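Local coordinates for protein Nrps/pks (Streptomyces albus, PDB 4OPF) that probably catalyses decarboxylative condensation of acyl units as a ketosynthase domain of the AT-less type I polyketide synthase that makes oxazolomycin, at residues A[84-89]-A[424-429]. Sequence-based numbering, arbitrary orientation.
Sequences LLEETL and PRLARR
E86 and R428 reach each other from opposite directions and form a salt bridge: R428 NH2 donates to E86 OE1 at 2.7 Å, with an N-H...O angle of 155°. The oxygen sits at the guanidinium edge, close to its plane, whereas NH2 meets the carboxylate from above its plane, the two planes being 71° apart. With the planes turned this far, the contact is not a coplanar two-bond pair, and R428 NE adds just a weak 3.4 Å bond to E86 OE2. E86 runs straight out from the helix, its chain extended past CG, while R428 bends at chi2 (136°) to meet it. L426 comes alongside: its CD1 lies 3.7 Å from E86 CD and over one face of the R428 guanidinium, offset toward its rim, giving the ion pair an apolar flank. One helical turn on, the CD2 methyl of L89 meets CG of the P424 ring at 3.7 Å. Further out, R17 bridges to E86 OE1 and to E87, so the E86 carboxylate is shared between two arginines, which would probably favour its charged form. A427 N bonds to D63 OD2, and R429 pairs with F62 through the backbone. This is the extended C-terminal tail of a thiolase-fold ketosynthase, laid along helix 79-95 at the domain's periphery.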
loop_
_atom_site.group_PDB
_atom_site.type_symbol
_atom_site.label_atom_id
_atom_site.label_comp_id
_atom_site.label_asym_id
_atom_site.label_seq_id
_atom_site.Cartn_x
_atom_site.Cartn_y
_atom_site.Cartn_z
ATOM N N LEU A 84 11.222 4.616 -15.267
ATOM C CA LEU A 84 10.699 5.386 -14.140
ATOM C C LEU A 84 11.697 6.423 -13.632
ATOM O O LEU A 84 11.307 7.513 -13.213
ATOM C CB LEU A 84 10.356 4.486 -12.971
ATOM C CG LEU A 84 8.987 3.875 -13.044
ATOM C CD1 LEU A 84 8.870 2.948 -11.838
ATOM C CD2 LEU A 84 7.866 4.928 -12.983
ATOM N N LEU A 85 12.982 6.070 -13.600
ATOM C CA LEU A 85 14.002 7.045 -13.194
ATOM C C LEU A 85 13.991 8.304 -14.104
ATOM O O LEU A 85 13.998 9.434 -13.614
ATOM C CB LEU A 85 15.414 6.415 -13.215
ATOM C CG LEU A 85 15.686 5.486 -12.024
ATOM C CD1 LEU A 85 16.933 4.668 -12.281
ATOM C CD2 LEU A 85 15.905 6.320 -10.774
ATOM N N GLU A 86 13.951 8.079 -15.405
ATOM C CA GLU A 86 13.869 9.190 -16.371
ATOM C C GLU A 86 12.612 9.976 -16.165
ATOM O O GLU A 86 12.650 11.201 -16.103
ATOM C CB GLU A 86 13.836 8.750 -17.843
ATOM C CG GLU A 86 15.103 8.279 -18.415
ATOM C CD GLU A 86 15.068 8.084 -19.943
ATOM O OE1 GLU A 86 14.020 8.307 -20.627
ATOM O OE2 GLU A 86 16.134 7.677 -20.473
ATOM N N GLU A 87 11.494 9.292 -16.153
ATOM C CA GLU A 87 10.233 10.033 -16.075
ATOM C C GLU A 87 10.046 10.743 -14.751
ATOM O O GLU A 87 9.390 11.767 -14.706
ATOM C CB GLU A 87 9.054 9.146 -16.329
ATOM C CG GLU A 87 8.986 8.712 -17.764
ATOM C CD GLU A 87 8.793 9.895 -18.732
ATOM O OE1 GLU A 87 8.063 10.902 -18.446
ATOM O OE2 GLU A 87 9.402 9.800 -19.791
ATOM N N THR A 88 10.566 10.189 -13.655
ATOM C CA THR A 88 10.487 10.890 -12.370
ATOM C C THR A 88 11.348 12.148 -12.460
ATOM O O THR A 88 10.893 13.211 -12.037
ATOM C CB THR A 88 10.893 9.989 -11.213
ATOM O OG1 THR A 88 10.014 8.850 -11.184
ATOM C CG2 THR A 88 10.886 10.758 -9.891
ATOM N N LEU A 89 12.564 12.044 -13.000
ATOM C CA LEU A 89 13.365 13.220 -13.233
ATOM C C LEU A 89 12.588 14.262 -14.050
ATOM O O LEU A 89 12.608 15.443 -13.702
ATOM C CB LEU A 89 14.668 12.889 -13.915
ATOM C CG LEU A 89 15.534 14.085 -14.290
ATOM C CD1 LEU A 89 15.986 14.899 -13.070
ATOM C CD2 LEU A 89 16.701 13.579 -15.073
ATOM N N PRO A 424 17.053 17.724 -18.801
ATOM C CA PRO A 424 18.425 17.557 -19.311
ATOM C C PRO A 424 18.479 16.702 -20.567
ATOM O O PRO A 424 17.587 15.880 -20.799
ATOM C CB PRO A 424 19.142 16.845 -18.177
ATOM C CG PRO A 424 18.068 16.141 -17.445
ATOM C CD PRO A 424 16.828 16.993 -17.545
ATOM N N ARG A 425 19.486 16.929 -21.399
ATOM C CA ARG A 425 19.695 16.098 -22.589
ATOM C C ARG A 425 20.400 14.821 -22.146
ATOM O O ARG A 425 21.563 14.854 -21.742
ATOM C CB ARG A 425 20.570 16.803 -23.639
ATOM C CG ARG A 425 20.024 18.125 -24.173
ATOM C CD ARG A 425 21.130 18.942 -24.850
ATOM N NE ARG A 425 20.973 20.384 -24.618
ATOM C CZ ARG A 425 20.858 21.322 -25.560
ATOM N NH1 ARG A 425 20.714 22.589 -25.190
ATOM N NH2 ARG A 425 20.893 21.020 -26.859
ATOM N N LEU A 426 19.692 13.702 -22.220
ATOM C CA LEU A 426 20.248 12.416 -21.841
ATOM C C LEU A 426 20.918 11.772 -23.063
ATOM O O LEU A 426 20.466 11.925 -24.174
ATOM C CB LEU A 426 19.135 11.534 -21.297
ATOM C CG LEU A 426 18.413 12.021 -20.053
ATOM C CD1 LEU A 426 17.376 10.994 -19.669
ATOM C CD2 LEU A 426 19.372 12.236 -18.896
ATOM N N ALA A 427 22.017 11.071 -22.855
ATOM C CA ALA A 427 22.746 10.454 -23.969
ATOM C C ALA A 427 22.410 8.974 -24.017
ATOM O O ALA A 427 23.098 8.169 -23.385
ATOM C CB ALA A 427 24.254 10.656 -23.817
ATOM N N ARG A 428 21.366 8.626 -24.773
ATOM C CA ARG A 428 20.826 7.266 -24.781
ATOM C C ARG A 428 21.511 6.208 -25.653
ATOM O O ARG A 428 21.834 6.449 -26.816
ATOM C CB ARG A 428 19.369 7.317 -25.175
ATOM C CG ARG A 428 18.498 7.797 -24.029
ATOM C CD ARG A 428 17.501 8.807 -24.537
ATOM N NE ARG A 428 16.402 8.932 -23.599
ATOM C CZ ARG A 428 15.712 10.045 -23.407
ATOM N NH1 ARG A 428 16.027 11.153 -24.062
ATOM N NH2 ARG A 428 14.710 10.056 -22.542
ATOM N N ARG A 429 21.664 5.016 -25.075
ATOM C CA ARG A 429 22.192 3.852 -25.770
ATOM C C ARG A 429 21.493 2.591 -25.238
ATOM O O ARG A 429 20.916 2.618 -24.128
ATOM C CB ARG A 429 23.708 3.776 -25.580
ATOM C CG ARG A 429 24.155 4.283 -24.216
ATOM C CD ARG A 429 25.655 4.144 -24.001
ATOM N NE ARG A 429 25.969 4.348 -22.590
ATOM C CZ ARG A 429 27.131 4.064 -22.009
ATOM N NH1 ARG A 429 27.291 4.288 -20.699
ATOM N NH2 ARG A 429 28.141 3.568 -22.717
#